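Local coordinates for cupin 2 conserved barrel domain protein (Leptotrichia buccalis, PDB 3RNS) that is of unknown function but has the double-stranded beta-helix (jelly-roll) fold of the cupin superfamily, apparently with two barrels in one chain, at residues Glu8-Ile13 with Asp189-Ile194; Glu133-Gln138 with Asn217-Leu222; Ile142-Leu147 with Val154-Ser159; Gly184-Asp189 with His209-Glu214. All blocks are in the same frame, centred on the assembly; numbering follows the deposited sequence. Where two conformers were deposited one is given.

Interaction 1: Glu8-Ile13 with Asp189-Ile194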
loop_
_atom_site.group_PDB
_atom_site.type_symbol
_atom_site.label_atom_id
_atom_site.label_comp_id
_atom_site.label_asym_id
_atom_site.label_seq_id
_atom_site.Cartn_x
_atom_site.Cartn_y
_atom_site.Cartn_z
ATOM N N GLU A 8 10.794 -8.428 7.091
ATOM C CA GLU A 8 11.133 -9.656 6.386
ATOM C C GLU A 8 10.500 -9.726 4.981
ATOM O O GLU A 8 9.332 -9.365 4.819
ATOM C CB GLU A 8 10.664 -10.861 7.208
ATOM C CG GLU A 8 11.767 -11.452 8.102
ATOM C CD GLU A 8 11.316 -12.756 8.743
ATOM O OE1 GLU A 8 11.992 -13.807 8.566
ATOM O OE2 GLU A 8 10.249 -12.716 9.396
ATOM N N VAL A 9 11.275 -10.179 3.992
ATOM C CA VAL A 9 10.811 -10.387 2.643
ATOM C C VAL A 9 10.206 -11.776 2.424
ATOM O O VAL A 9 10.420 -12.688 3.207
ATOM C CB VAL A 9 11.934 -10.082 1.634
ATOM C CG1 VAL A 9 12.500 -8.720 1.964
ATOM C CG2 VAL A 9 13.074 -11.186 1.632
ATOM N N ALA A 10 9.391 -11.894 1.368
ATOM C CA ALA A 10 8.876 -13.162 0.875
ATOM C C ALA A 10 8.068 -13.871 1.957
ATOM O O ALA A 10 8.149 -15.096 2.084
ATOM C CB ALA A 10 10.029 -14.059 0.360
ATOM N N LYS A 11 7.299 -13.089 2.715
ATOM C CA LYS A 11 6.538 -13.579 3.855
ATOM C C LYS A 11 5.261 -12.729 4.028
ATOM O O LYS A 11 5.337 -11.499 3.956
ATOM C CB LYS A 11 7.423 -13.465 5.100
ATOM C CG LYS A 11 6.722 -13.612 6.438
ATOM C CD LYS A 11 7.695 -13.534 7.626
ATOM C CE LYS A 11 8.323 -14.907 7.965
ATOM N NZ LYS A 11 9.473 -15.368 7.070
ATOM N N PRO A 12 4.097 -13.367 4.253
ATOM C CA PRO A 12 2.862 -12.581 4.488
ATOM C C PRO A 12 2.920 -11.930 5.858
ATOM O O PRO A 12 3.343 -12.570 6.786
ATOM C CB PRO A 12 1.756 -13.619 4.439
ATOM C CG PRO A 12 2.417 -14.880 4.805
ATOM C CD PRO A 12 3.820 -14.808 4.217
ATOM N N ILE A 13 2.552 -10.657 5.926
ATOM C CA ILE A 13 2.532 -9.872 7.139
ATOM C C ILE A 13 1.218 -9.130 7.212
ATOM O O ILE A 13 0.802 -8.500 6.231
ATOM C CB ILE A 13 3.679 -8.786 7.152
ATOM C CG1 ILE A 13 5.048 -9.467 7.002
ATOM C CG2 ILE A 13 3.621 -7.951 8.491
ATOM C CD1 ILE A 13 6.150 -8.584 6.384
ATOM N N ASP A 189 11.599 -16.550 -5.862
ATOM C CA ASP A 189 12.689 -17.476 -6.170
ATOM C C ASP A 189 12.197 -18.928 -5.974
ATOM O O ASP A 189 12.792 -19.711 -5.238
ATOM C CB ASP A 189 13.863 -17.145 -5.264
ATOM C CG ASP A 189 15.186 -17.672 -5.783
ATOM O OD1 ASP A 189 15.256 -18.173 -6.931
ATOM O OD2 ASP A 189 16.170 -17.566 -5.007
ATOM N N GLY A 190 11.058 -19.244 -6.591
ATOM C CA GLY A 190 10.452 -20.566 -6.462
ATOM C C GLY A 190 9.716 -20.900 -5.168
ATOM O O GLY A 190 8.948 -21.857 -5.149
ATOM N N LYS A 191 9.901 -20.134 -4.102
ATOM C CA LYS A 191 9.199 -20.416 -2.860
ATOM C C LYS A 191 7.781 -19.809 -2.757
ATOM O O LYS A 191 7.649 -18.618 -2.834
ATOM C CB LYS A 191 9.983 -19.893 -1.716
ATOM C CG LYS A 191 9.346 -20.229 -0.429
ATOM C CD LYS A 191 9.924 -19.374 0.605
ATOM C CE LYS A 191 9.188 -18.074 0.723
ATOM N NZ LYS A 191 9.902 -17.274 1.726
ATOM N N PRO A 192 6.747 -20.646 -2.526
ATOM C CA PRO A 192 5.328 -20.252 -2.460
ATOM C C PRO A 192 4.835 -19.787 -1.084
ATOM O O PRO A 192 5.321 -20.240 -0.051
ATOM C CB PRO A 192 4.591 -21.527 -2.860
ATOM C CG PRO A 192 5.578 -22.639 -2.672
ATOM C CD PRO A 192 6.893 -22.086 -2.256
ATOM N N PHE A 193 3.913 -18.837 -1.080
ATOM C CA PHE A 193 3.279 -18.402 0.142
ATOM C C PHE A 193 2.008 -17.688 -0.260
ATOM O O PHE A 193 1.898 -17.109 -1.376
ATOM C CB PHE A 193 4.214 -17.517 0.996
ATOM C CG PHE A 193 4.782 -16.328 0.263
ATOM C CD1 PHE A 193 5.904 -16.447 -0.503
ATOM C CD2 PHE A 193 4.192 -15.102 0.379
ATOM C CE1 PHE A 193 6.418 -15.356 -1.186
ATOM C CE2 PHE A 193 4.706 -13.999 -0.260
ATOM C CZ PHE A 193 5.813 -14.134 -1.077
ATOM N N ILE A 194 1.018 -17.828 0.601
ATOM C CA ILE A 194 -0.266 -17.257 0.375
ATOM C C ILE A 194 -0.306 -15.922 1.091
ATOM O O ILE A 194 0.090 -15.819 2.277
ATOM C CB ILE A 194 -1.392 -18.098 1.011
ATOM C CG1 ILE A 194 -1.364 -19.526 0.491
ATOM C CG2 ILE A 194 -2.734 -17.382 0.816
ATOM C CD1 ILE A 194 -1.392 -19.634 -0.929
#

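Interaction 2: Glu133-Gln138 with Asn217-Leu222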
loop_
_atom_site.group_PDB
_atom_site.type_symbol
_atom_site.label_atom_id
_atom_site.label_comp_id
_atom_site.label_asym_id
_atom_site.label_seq_id
_atom_site.Cartn_x
_atom_site.Cartn_y
_atom_site.Cartn_z
ATOM N N GLU A 133 -12.527 -1.208 -5.613
ATOM C CA GLU A 133 -13.625 -0.991 -6.545
ATOM C C GLU A 133 -13.185 -0.355 -7.873
ATOM O O GLU A 133 -13.942 -0.292 -8.804
ATOM C CB GLU A 133 -14.736 -0.192 -5.886
ATOM C CG GLU A 133 -16.051 -0.989 -5.727
ATOM C CD GLU A 133 -16.104 -1.962 -4.520
ATOM O OE1 GLU A 133 -17.004 -2.842 -4.553
ATOM O OE2 GLU A 133 -15.286 -1.848 -3.551
ATOM N N VAL A 134 -11.941 0.053 -7.982
ATOM C CA VAL A 134 -11.474 0.699 -9.208
ATOM C C VAL A 134 -11.166 -0.298 -10.338
ATOM O O VAL A 134 -11.149 0.060 -11.516
ATOM C CB VAL A 134 -10.268 1.618 -8.836
ATOM C CG1 VAL A 134 -9.076 1.402 -9.723
ATOM C CG2 VAL A 134 -10.723 3.040 -8.808
ATOM N N VAL A 135 -10.896 -1.542 -9.974
ATOM C CA VAL A 135 -10.757 -2.601 -10.952
ATOM C C VAL A 135 -11.817 -3.653 -10.709
ATOM O O VAL A 135 -12.002 -4.129 -9.592
ATOM C CB VAL A 135 -9.366 -3.335 -10.897
ATOM C CG1 VAL A 135 -8.359 -2.617 -11.767
ATOM C CG2 VAL A 135 -8.871 -3.581 -9.423
ATOM N N GLU A 136 -12.417 -4.094 -11.785
ATOM C CA GLU A 136 -13.381 -5.142 -11.734
ATOM C C GLU A 136 -12.726 -6.507 -11.977
ATOM O O GLU A 136 -11.745 -6.615 -12.709
ATOM C CB GLU A 136 -14.409 -4.848 -12.847
ATOM C CG GLU A 136 -15.724 -5.475 -12.600
ATOM C CD GLU A 136 -16.823 -4.890 -13.477
ATOM O OE1 GLU A 136 -16.662 -4.893 -14.722
ATOM O OE2 GLU A 136 -17.834 -4.425 -12.882
ATOM N N TYR A 137 -13.276 -7.561 -11.406
ATOM C CA TYR A 137 -13.026 -8.898 -11.931
ATOM C C TYR A 137 -13.602 -9.112 -13.363
ATOM O O TYR A 137 -14.732 -8.668 -13.689
ATOM C CB TYR A 137 -13.585 -9.976 -10.992
ATOM C CG TYR A 137 -12.906 -10.054 -9.651
ATOM C CD1 TYR A 137 -11.549 -10.337 -9.552
ATOM C CD2 TYR A 137 -13.619 -9.894 -8.478
ATOM C CE1 TYR A 137 -10.929 -10.374 -8.348
ATOM C CE2 TYR A 137 -12.998 -9.982 -7.245
ATOM C CZ TYR A 137 -11.662 -10.234 -7.197
ATOM O OH TYR A 137 -11.023 -10.295 -6.005
ATOM N N GLN A 138 -12.822 -9.781 -14.213
ATOM C CA GLN A 138 -13.273 -10.246 -15.512
ATOM C C GLN A 138 -12.828 -11.690 -15.695
ATOM O O GLN A 138 -11.688 -12.055 -15.432
ATOM C CB GLN A 138 -12.743 -9.345 -16.625
ATOM C CG GLN A 138 -13.250 -7.863 -16.495
ATOM C CD GLN A 138 -12.782 -6.923 -17.608
ATOM O OE1 GLN A 138 -12.560 -7.330 -18.738
ATOM N NE2 GLN A 138 -12.638 -5.640 -17.271
ATOM N N ASN A 217 -10.519 -15.810 -6.898
ATOM C CA ASN A 217 -10.205 -14.504 -7.452
ATOM C C ASN A 217 -9.533 -13.624 -6.408
ATOM O O ASN A 217 -9.830 -13.711 -5.230
ATOM C CB ASN A 217 -11.448 -13.760 -7.939
ATOM C CG ASN A 217 -12.345 -14.559 -8.917
ATOM O OD1 ASN A 217 -11.930 -15.459 -9.636
ATOM N ND2 ASN A 217 -13.605 -14.152 -8.957
ATOM N N PHE A 218 -8.607 -12.764 -6.817
ATOM C CA PHE A 218 -8.041 -11.815 -5.866
ATOM C C PHE A 218 -7.711 -10.480 -6.503
ATOM O O PHE A 218 -7.596 -10.352 -7.729
ATOM C CB PHE A 218 -6.841 -12.439 -5.072
ATOM C CG PHE A 218 -5.522 -12.368 -5.768
ATOM C CD1 PHE A 218 -4.637 -11.367 -5.472
ATOM C CD2 PHE A 218 -5.160 -13.308 -6.731
ATOM C CE1 PHE A 218 -3.431 -11.273 -6.133
ATOM C CE2 PHE A 218 -3.947 -13.246 -7.369
ATOM C CZ PHE A 218 -3.067 -12.194 -7.078
ATOM N N LYS A 219 -7.582 -9.465 -5.662
ATOM C CA LYS A 219 -7.095 -8.157 -6.093
ATOM C C LYS A 219 -5.902 -7.750 -5.213
ATOM O O LYS A 219 -5.836 -8.084 -4.010
ATOM C CB LYS A 219 -8.219 -7.082 -5.969
ATOM C CG LYS A 219 -9.371 -7.276 -6.881
ATOM C CD LYS A 219 -10.489 -6.274 -6.620
ATOM C CE LYS A 219 -11.669 -6.587 -7.437
ATOM N NZ LYS A 219 -12.719 -5.590 -7.256
HETATM N N MSE A 220 -4.979 -7.016 -5.814
HETATM C CA MSE A 220 -3.846 -6.495 -5.109
HETATM C C MSE A 220 -3.439 -5.102 -5.568
HETATM O O MSE A 220 -3.673 -4.688 -6.700
HETATM C CB MSE A 220 -2.659 -7.431 -5.345
HETATM C CG MSE A 220 -2.376 -7.686 -6.852
HETATM SE SE MSE A 220 -0.566 -8.480 -7.207
HETATM C CE MSE A 220 0.423 -6.917 -6.858
ATOM N N LEU A 221 -2.817 -4.389 -4.658
ATOM C CA LEU A 221 -2.094 -3.185 -4.919
ATOM C C LEU A 221 -0.599 -3.495 -4.886
ATOM O O LEU A 221 -0.079 -4.126 -3.930
ATOM C CB LEU A 221 -2.411 -2.137 -3.844
ATOM C CG LEU A 221 -1.546 -0.858 -3.715
ATOM C CD1 LEU A 221 -1.704 0.090 -4.950
ATOM C CD2 LEU A 221 -1.868 -0.165 -2.348
ATOM N N LEU A 222 0.101 -3.000 -5.885
ATOM C CA LEU A 222 1.558 -3.156 -6.005
ATOM C C LEU A 222 2.218 -1.797 -5.889
ATOM O O LEU A 222 1.876 -0.857 -6.641
ATOM C CB LEU A 222 1.920 -3.771 -7.369
ATOM C CG LEU A 222 3.445 -3.825 -7.718
ATOM C CD1 LEU A 222 4.128 -4.884 -6.852
ATOM C CD2 LEU A 222 3.729 -4.081 -9.203
HETATM O O HOH W 1 -15.102 -6.578 -9.249
#

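Interaction 3: Ile142-Leu147 with Val154-Ser159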
loop_
_atom_site.group_PDB
_atom_site.type_symbol
_atom_site.label_atom_id
_atom_site.label_comp_id
_atom_site.label_asym_id
_atom_site.label_seq_id
_atom_site.Cartn_x
_atom_site.Cartn_y
_atom_site.Cartn_z
ATOM N N ILE A 142 -6.708 -10.903 -16.229
ATOM C CA ILE A 142 -6.022 -9.997 -15.280
ATOM C C ILE A 142 -6.285 -8.581 -15.779
ATOM O O ILE A 142 -6.110 -8.304 -16.975
ATOM C CB ILE A 142 -4.529 -10.227 -15.272
ATOM C CG1 ILE A 142 -4.209 -11.669 -14.875
ATOM C CG2 ILE A 142 -3.787 -9.228 -14.297
ATOM C CD1 ILE A 142 -2.678 -12.050 -14.827
ATOM N N VAL A 143 -6.819 -7.730 -14.912
ATOM C CA VAL A 143 -7.101 -6.331 -15.263
ATOM C C VAL A 143 -6.173 -5.506 -14.431
ATOM O O VAL A 143 -6.140 -5.666 -13.207
ATOM C CB VAL A 143 -8.538 -5.901 -14.915
ATOM C CG1 VAL A 143 -8.760 -4.430 -15.373
ATOM C CG2 VAL A 143 -9.530 -6.887 -15.560
ATOM N N SER A 144 -5.394 -4.651 -15.075
ATOM C CA SER A 144 -4.384 -3.849 -14.364
ATOM C C SER A 144 -4.622 -2.357 -14.660
ATOM O O SER A 144 -4.881 -1.982 -15.782
ATOM C CB SER A 144 -2.972 -4.323 -14.771
ATOM O OG SER A 144 -1.924 -3.365 -14.611
ATOM N N LYS A 145 -4.583 -1.518 -13.624
ATOM C CA LYS A 145 -4.740 -0.070 -13.763
ATOM C C LYS A 145 -3.597 0.577 -13.011
ATOM O O LYS A 145 -3.475 0.423 -11.767
ATOM C CB LYS A 145 -6.014 0.428 -13.114
ATOM C CG LYS A 145 -7.265 0.302 -13.867
ATOM C CD LYS A 145 -8.194 1.516 -13.606
ATOM C CE LYS A 145 -9.560 1.290 -14.279
ATOM N NZ LYS A 145 -10.679 1.686 -13.378
ATOM N N ASN A 146 -2.749 1.254 -13.755
ATOM C CA ASN A 146 -1.646 1.975 -13.192
ATOM C C ASN A 146 -2.117 3.244 -12.519
ATOM O O ASN A 146 -2.853 3.996 -13.105
ATOM C CB ASN A 146 -0.656 2.383 -14.255
ATOM C CG ASN A 146 0.502 3.086 -13.665
ATOM O OD1 ASN A 146 0.732 4.239 -13.957
ATOM N ND2 ASN A 146 1.205 2.415 -12.748
ATOM N N LEU A 147 -1.685 3.471 -11.284
ATOM C CA LEU A 147 -2.068 4.668 -10.520
ATOM C C LEU A 147 -0.994 5.728 -10.630
ATOM O O LEU A 147 -1.307 6.878 -10.905
ATOM C CB LEU A 147 -2.301 4.324 -9.053
ATOM C CG LEU A 147 -3.428 3.314 -8.819
ATOM C CD1 LEU A 147 -3.500 2.959 -7.350
ATOM C CD2 LEU A 147 -4.715 3.906 -9.315
ATOM N N VAL A 154 6.289 3.270 -8.721
ATOM C CA VAL A 154 5.215 2.745 -9.553
ATOM C C VAL A 154 4.171 2.112 -8.658
ATOM O O VAL A 154 4.518 1.292 -7.760
ATOM C CB VAL A 154 5.747 1.725 -10.609
ATOM C CG1 VAL A 154 4.599 1.098 -11.440
ATOM C CG2 VAL A 154 6.769 2.404 -11.488
HETATM N N MSE A 155 2.905 2.510 -8.845
HETATM C CA MSE A 155 1.801 1.911 -8.096
HETATM C C MSE A 155 0.728 1.466 -9.061
HETATM O O MSE A 155 0.304 2.225 -9.930
HETATM C CB MSE A 155 1.195 2.874 -7.048
HETATM C CG MSE A 155 2.200 3.360 -5.994
HETATM SE SE MSE A 155 1.492 4.694 -4.755
HETATM C CE MSE A 155 0.230 3.587 -3.778
ATOM N N THR A 156 0.291 0.238 -8.887
ATOM C CA THR A 156 -0.644 -0.370 -9.792
ATOM C C THR A 156 -1.605 -1.229 -9.021
ATOM O O THR A 156 -1.199 -1.883 -8.036
ATOM C CB THR A 156 0.161 -1.226 -10.798
ATOM O OG1 THR A 156 0.971 -0.341 -11.588
ATOM C CG2 THR A 156 -0.754 -2.011 -11.724
ATOM N N ILE A 157 -2.878 -1.219 -9.426
ATOM C CA ILE A 157 -3.873 -2.109 -8.864
ATOM C C ILE A 157 -4.263 -3.169 -9.900
ATOM O O ILE A 157 -4.400 -2.849 -11.087
ATOM C CB ILE A 157 -5.127 -1.289 -8.328
ATOM C CG1 ILE A 157 -6.341 -2.182 -8.103
ATOM C CG2 ILE A 157 -5.512 -0.130 -9.216
ATOM C CD1 ILE A 157 -6.253 -2.929 -6.812
HETATM N N MSE A 158 -4.471 -4.405 -9.450
HETATM C CA MSE A 158 -4.755 -5.513 -10.375
HETATM C C MSE A 158 -5.799 -6.441 -9.830
HETATM O O MSE A 158 -5.836 -6.671 -8.629
HETATM C CB MSE A 158 -3.489 -6.333 -10.658
HETATM C CG MSE A 158 -2.222 -5.460 -10.874
HETATM SE SE MSE A 158 -0.615 -6.560 -11.271
HETATM C CE MSE A 158 -1.125 -7.281 -12.933
ATOM N N SER A 159 -6.661 -6.943 -10.707
ATOM C CA SER A 159 -7.584 -8.044 -10.379
ATOM C C SER A 159 -7.184 -9.282 -11.172
ATOM O O SER A 159 -6.774 -9.174 -12.365
ATOM C CB SER A 159 -9.044 -7.670 -10.669
ATOM O OG SER A 159 -9.276 -7.518 -12.074
#

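Interaction 4: Gly184-Asp189 with His209-Glu214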
loop_
_atom_site.group_PDB
_atom_site.type_symbol
_atom_site.label_atom_id
_atom_site.label_comp_id
_atom_site.label_asym_id
_atom_site.label_seq_id
_atom_site.Cartn_x
_atom_site.Cartn_y
_atom_site.Cartn_z
ATOM N N GLY A 184 -4.105 -14.510 -2.665
ATOM C CA GLY A 184 -3.217 -14.800 -3.782
ATOM C C GLY A 184 -2.050 -15.648 -3.382
ATOM O O GLY A 184 -1.636 -15.657 -2.210
ATOM N N LYS A 185 -1.553 -16.419 -4.331
ATOM C CA LYS A 185 -0.415 -17.273 -4.088
ATOM C C LYS A 185 0.797 -16.676 -4.756
ATOM O O LYS A 185 0.856 -16.555 -5.995
ATOM C CB LYS A 185 -0.655 -18.663 -4.598
ATOM C CG LYS A 185 0.540 -19.562 -4.357
ATOM C CD LYS A 185 0.091 -21.004 -4.382
ATOM C CE LYS A 185 1.233 -21.999 -4.285
ATOM N NZ LYS A 185 0.938 -23.186 -5.163
ATOM N N TYR A 186 1.752 -16.248 -3.959
ATOM C CA TYR A 186 2.961 -15.626 -4.504
ATOM C C TYR A 186 4.142 -16.559 -4.435
ATOM O O TYR A 186 4.140 -17.522 -3.682
ATOM C CB TYR A 186 3.291 -14.348 -3.753
ATOM C CG TYR A 186 2.317 -13.251 -3.998
ATOM C CD1 TYR A 186 2.604 -12.232 -4.894
ATOM C CD2 TYR A 186 1.096 -13.221 -3.335
ATOM C CE1 TYR A 186 1.696 -11.210 -5.110
ATOM C CE2 TYR A 186 0.183 -12.229 -3.580
ATOM C CZ TYR A 186 0.488 -11.224 -4.439
ATOM O OH TYR A 186 -0.428 -10.208 -4.669
ATOM N N TYR A 187 5.108 -16.335 -5.320
ATOM C CA TYR A 187 6.336 -17.075 -5.302
ATOM C C TYR A 187 7.487 -16.092 -5.349
ATOM O O TYR A 187 7.447 -15.090 -6.107
ATOM C CB TYR A 187 6.468 -18.011 -6.495
ATOM C CG TYR A 187 5.383 -19.065 -6.666
ATOM C CD1 TYR A 187 5.590 -20.401 -6.312
ATOM C CD2 TYR A 187 4.172 -18.731 -7.231
ATOM C CE1 TYR A 187 4.589 -21.352 -6.515
ATOM C CE2 TYR A 187 3.192 -19.647 -7.427
ATOM C CZ TYR A 187 3.390 -20.958 -7.074
ATOM O OH TYR A 187 2.321 -21.835 -7.301
ATOM N N VAL A 188 8.510 -16.364 -4.544
ATOM C CA VAL A 188 9.764 -15.609 -4.626
ATOM C C VAL A 188 10.870 -16.629 -4.755
ATOM O O VAL A 188 11.027 -17.469 -3.880
ATOM C CB VAL A 188 9.998 -14.689 -3.387
ATOM C CG1 VAL A 188 11.457 -14.124 -3.377
ATOM C CG2 VAL A 188 8.985 -13.534 -3.395
ATOM N N ASP A 189 11.599 -16.550 -5.862
ATOM C CA ASP A 189 12.689 -17.476 -6.170
ATOM C C ASP A 189 12.197 -18.928 -5.974
ATOM O O ASP A 189 12.792 -19.711 -5.238
ATOM C CB ASP A 189 13.863 -17.145 -5.264
ATOM C CG ASP A 189 15.186 -17.672 -5.783
ATOM O OD1 ASP A 189 15.256 -18.173 -6.931
ATOM O OD2 ASP A 189 16.170 -17.566 -5.007
ATOM N N HIS A 209 10.087 -13.326 -9.094
ATOM C CA HIS A 209 8.832 -13.609 -8.370
ATOM C C HIS A 209 7.714 -13.906 -9.384
ATOM O O HIS A 209 7.830 -13.614 -10.597
ATOM C CB HIS A 209 8.443 -12.452 -7.410
ATOM C CG HIS A 209 8.331 -11.123 -8.089
ATOM N ND1 HIS A 209 9.243 -10.108 -7.898
ATOM C CD2 HIS A 209 7.430 -10.653 -8.986
ATOM C CE1 HIS A 209 8.899 -9.063 -8.632
ATOM N NE2 HIS A 209 7.805 -9.369 -9.305
ATOM N N ALA A 210 6.634 -14.472 -8.876
ATOM C CA ALA A 210 5.460 -14.814 -9.677
ATOM C C ALA A 210 4.250 -14.814 -8.747
ATOM O O ALA A 210 4.366 -14.797 -7.527
ATOM C CB ALA A 210 5.648 -16.201 -10.339
ATOM N N VAL A 211 3.082 -14.844 -9.352
ATOM C CA VAL A 211 1.816 -14.841 -8.629
ATOM C C VAL A 211 0.767 -15.606 -9.400
ATOM O O VAL A 211 0.795 -15.672 -10.635
ATOM C CB VAL A 211 1.316 -13.405 -8.329
ATOM C CG1 VAL A 211 1.047 -12.633 -9.543
ATOM C CG2 VAL A 211 0.086 -13.427 -7.484
ATOM N N GLU A 212 -0.159 -16.185 -8.665
ATOM C CA GLU A 212 -1.185 -16.992 -9.233
ATOM C C GLU A 212 -2.440 -16.851 -8.391
ATOM O O GLU A 212 -2.363 -16.862 -7.137
ATOM C CB GLU A 212 -0.626 -18.410 -9.225
ATOM C CG GLU A 212 -1.538 -19.487 -9.534
ATOM C CD GLU A 212 -0.866 -20.899 -9.416
ATOM O OE1 GLU A 212 0.309 -21.032 -8.950
ATOM O OE2 GLU A 212 -1.559 -21.878 -9.791
ATOM N N ALA A 213 -3.588 -16.722 -9.049
ATOM C CA ALA A 213 -4.883 -16.828 -8.369
ATOM C C ALA A 213 -5.214 -18.314 -8.247
ATOM O O ALA A 213 -5.924 -18.894 -9.057
ATOM C CB ALA A 213 -5.992 -16.046 -9.162
ATOM N N GLU A 214 -4.676 -18.953 -7.231
ATOM C CA GLU A 214 -4.696 -20.407 -7.161
ATOM C C GLU A 214 -6.067 -20.975 -6.753
ATOM O O GLU A 214 -6.573 -21.818 -7.415
ATOM C CB GLU A 214 -3.644 -20.874 -6.152
ATOM C CG GLU A 214 -3.537 -22.399 -6.027
ATOM C CD GLU A 214 -2.786 -22.846 -4.746
ATOM O OE1 GLU A 214 -2.983 -22.244 -3.641
ATOM O OE2 GLU A 214 -1.999 -23.810 -4.862
#

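Interaction 1: Glu8-Ile13 with Asp189-Ile194
Phe193 turns one ring face to the backbone of Ala10 and Lys11, where the N-terminal arm of the chain, Glu8-Ile13, runs along strand 191-196, an outer strand of the smaller sheet of the C-terminal cupin barrel. The touching parts run in nearly the same direction, 17° apart, yet no backbone hydrogen bond joins them; side chains of the strand meet the backbone of the arm, and Pro12 meets the strand's backbone as well as the ring. Over that face of Phe193, Ala10 O sits 3.6 Å above the ring plane and Lys11 N a little higher, both displaced toward the rim. CG of Phe193 stands between its own backbone N and carbonyl carbon (chi1 54°), which turns the ring toward the arm. The pyrrolidine of Pro12 comes in at a slant, CD 3.9 Å from Phe193 CD2, while its CB packs 3.5 Å from the carbonyl O of Ile194. Ala201 of strand 199-203 and Tyr186 of strand 183-188 also touch Phe193, so it bridges the arm and the barrel wall. Lys191 reaches over from the start of the strand, its chain bent at chi3, and its methylenes bring the ammonium close to Ala10 CB. The one hydrogen bond across the contact runs from Lys191 NZ to Ala10 O, 2.8 Å, with the donor tilted 17° from the carbonyl plane.

Interaction 2: Glu133-Gln138 with Asn217-Leu222
Lys219 NZ is gripped from several sides: it donates a 2.8 Å hydrogen bond to Val135 O, nearly in line with the C=O bond (169°), another to the carbonyl of Ala132, and a longer one to a water that also accepts from Tyr137 N. Two backbone oxygens, one in the loop Glu133-Gln138 and one just before it, thus receive the ammonium. The lysine chain is extended beyond CG and passes over one face of the Tyr137 ring. Its CE lies 3.7 Å from the ring centroid in a CH-pi contact, and NZ stands 4.7 Å from that centroid, 22° off the ring normal, as a cation-pi partner. On the opposite face Asn217 CB also sits 3.7 Å from the Tyr137 centroid, so the ring is sandwiched between Asn217, just before strand 218-225, and Lys219 within it. Phe218 O meets the ring edge near its plane, and Tyr137 OH, lying 3.3 Å from Phe218 CA, hydrogen-bonds to Asp181. CG of Tyr137 lies anti to its carbonyl carbon (chi1 -66°), which directs the ring at the strand. Asn217 OD1 is held by the backbone N of Lys162, while Val135 packs on Ile157. The contact lays the connection that enters the second barrel across strand 218-225, one of the inner strands of the larger sheet of this cupin jelly roll.

Interaction 3: Ile142-Leu147 with Val154-Ser159
A beta hairpin opens the C-terminal cupin barrel: strand 142-146 pairs antiparallel with strand 154-159 at an axis separation of 4.6 Å. Val143 with Ser159 and Lys145 with Ile157 are hydrogen-bonded pairs, each joined by two backbone bonds of 2.9 Å; Ser144-Met158 and Asn146-Thr156 are the non-hydrogen-bonded pairs between and beyond them. Where the chain turns its corner, Leu147 N continues the pairing with a 2.7 Å bond to Met155 O. On the face of Ser144 and Thr156, Asn146 holds its CG anti to the backbone N (chi1 -178°) and thereby turns its amide across to Thr156, where ND2 donates to OG1 at 3.0 Å. The bond is fairly straight (160°), with OG1 in the amide plane; ND2 also bonds to Val148 O. A valine in place of Thr156 would probably leave the Asn146 amide without its hydroxyl acceptor and freer to turn. The same face ends in Met158, a selenomethionine whose chain bends at chi3 (66°) to rest CE 3.6 Å from Ile142 CG2. On the other face, Ser159 OG, close to Val143 CB, bonds to Glu136 O. At the corner Leu147 CG lies near Ile157 CG2 in the conformer given. Strand 142-150 is the sheet's outermost strand, while strand 153-160 continues inward to pair with strand 218-225, whose Leu221 packs on Leu147.

Interaction 4: Gly184-Asp189 with His209-Glu214
The Tyr186 ring carries Val211 CG2 over one face, 3.7 Å from its centroid and 15° off the normal, a CH-pi contact between side chains that lie side by side and point the same way. Tyr187, on the other face of the sheet, uses its edge: Ala210 O and Glu212 OE1 lie near its plane, and the Glu212 carboxylate is nearly coplanar with the ring (16°). Tyr187 OH donates to Glu212 OE1 at 2.7 Å and accepts from Lys185 NZ at 2.9 Å. The lysine, its chain bent at chi4 (-143°), also bridges to Glu214 OE2 at 3.0 Å, from above that carboxylate's plane. A methionine in place of Lys185 would probably leave Glu214 without its salt-bridge partner and the Tyr187 hydroxyl without the lysine's N-H. Antiparallel backbone bonds join strands 183-188 and 209-212, neighbours in the four-stranded sheet of the C-terminal cupin barrel. The linked lysine, tyrosine and glutamates are likely to favour charged carboxylates and to fix the hydroxyl's rotation.

From the N terminus, the arm at 8-13 packs against 189-194 in interaction 1, closing a loop that spans the first barrel and much of the second. Interaction 2 opens inside that loop at 133-138 and closes beyond it at 217-222, so the two cross. Interaction 3, the local hairpin 142-147 with 154-159, is nested inside both. Interaction 4 follows it in series, lies within interaction 2 and crosses interaction 1, sharing Asp189. Interactions 2 and 3 meet in the larger sheet through neighbouring strands 218-225 and 153-160; interactions 1 and 4 meet in the smaller one. Phe218 and Met220 packing on Val211 and Tyr186 join the two sheets.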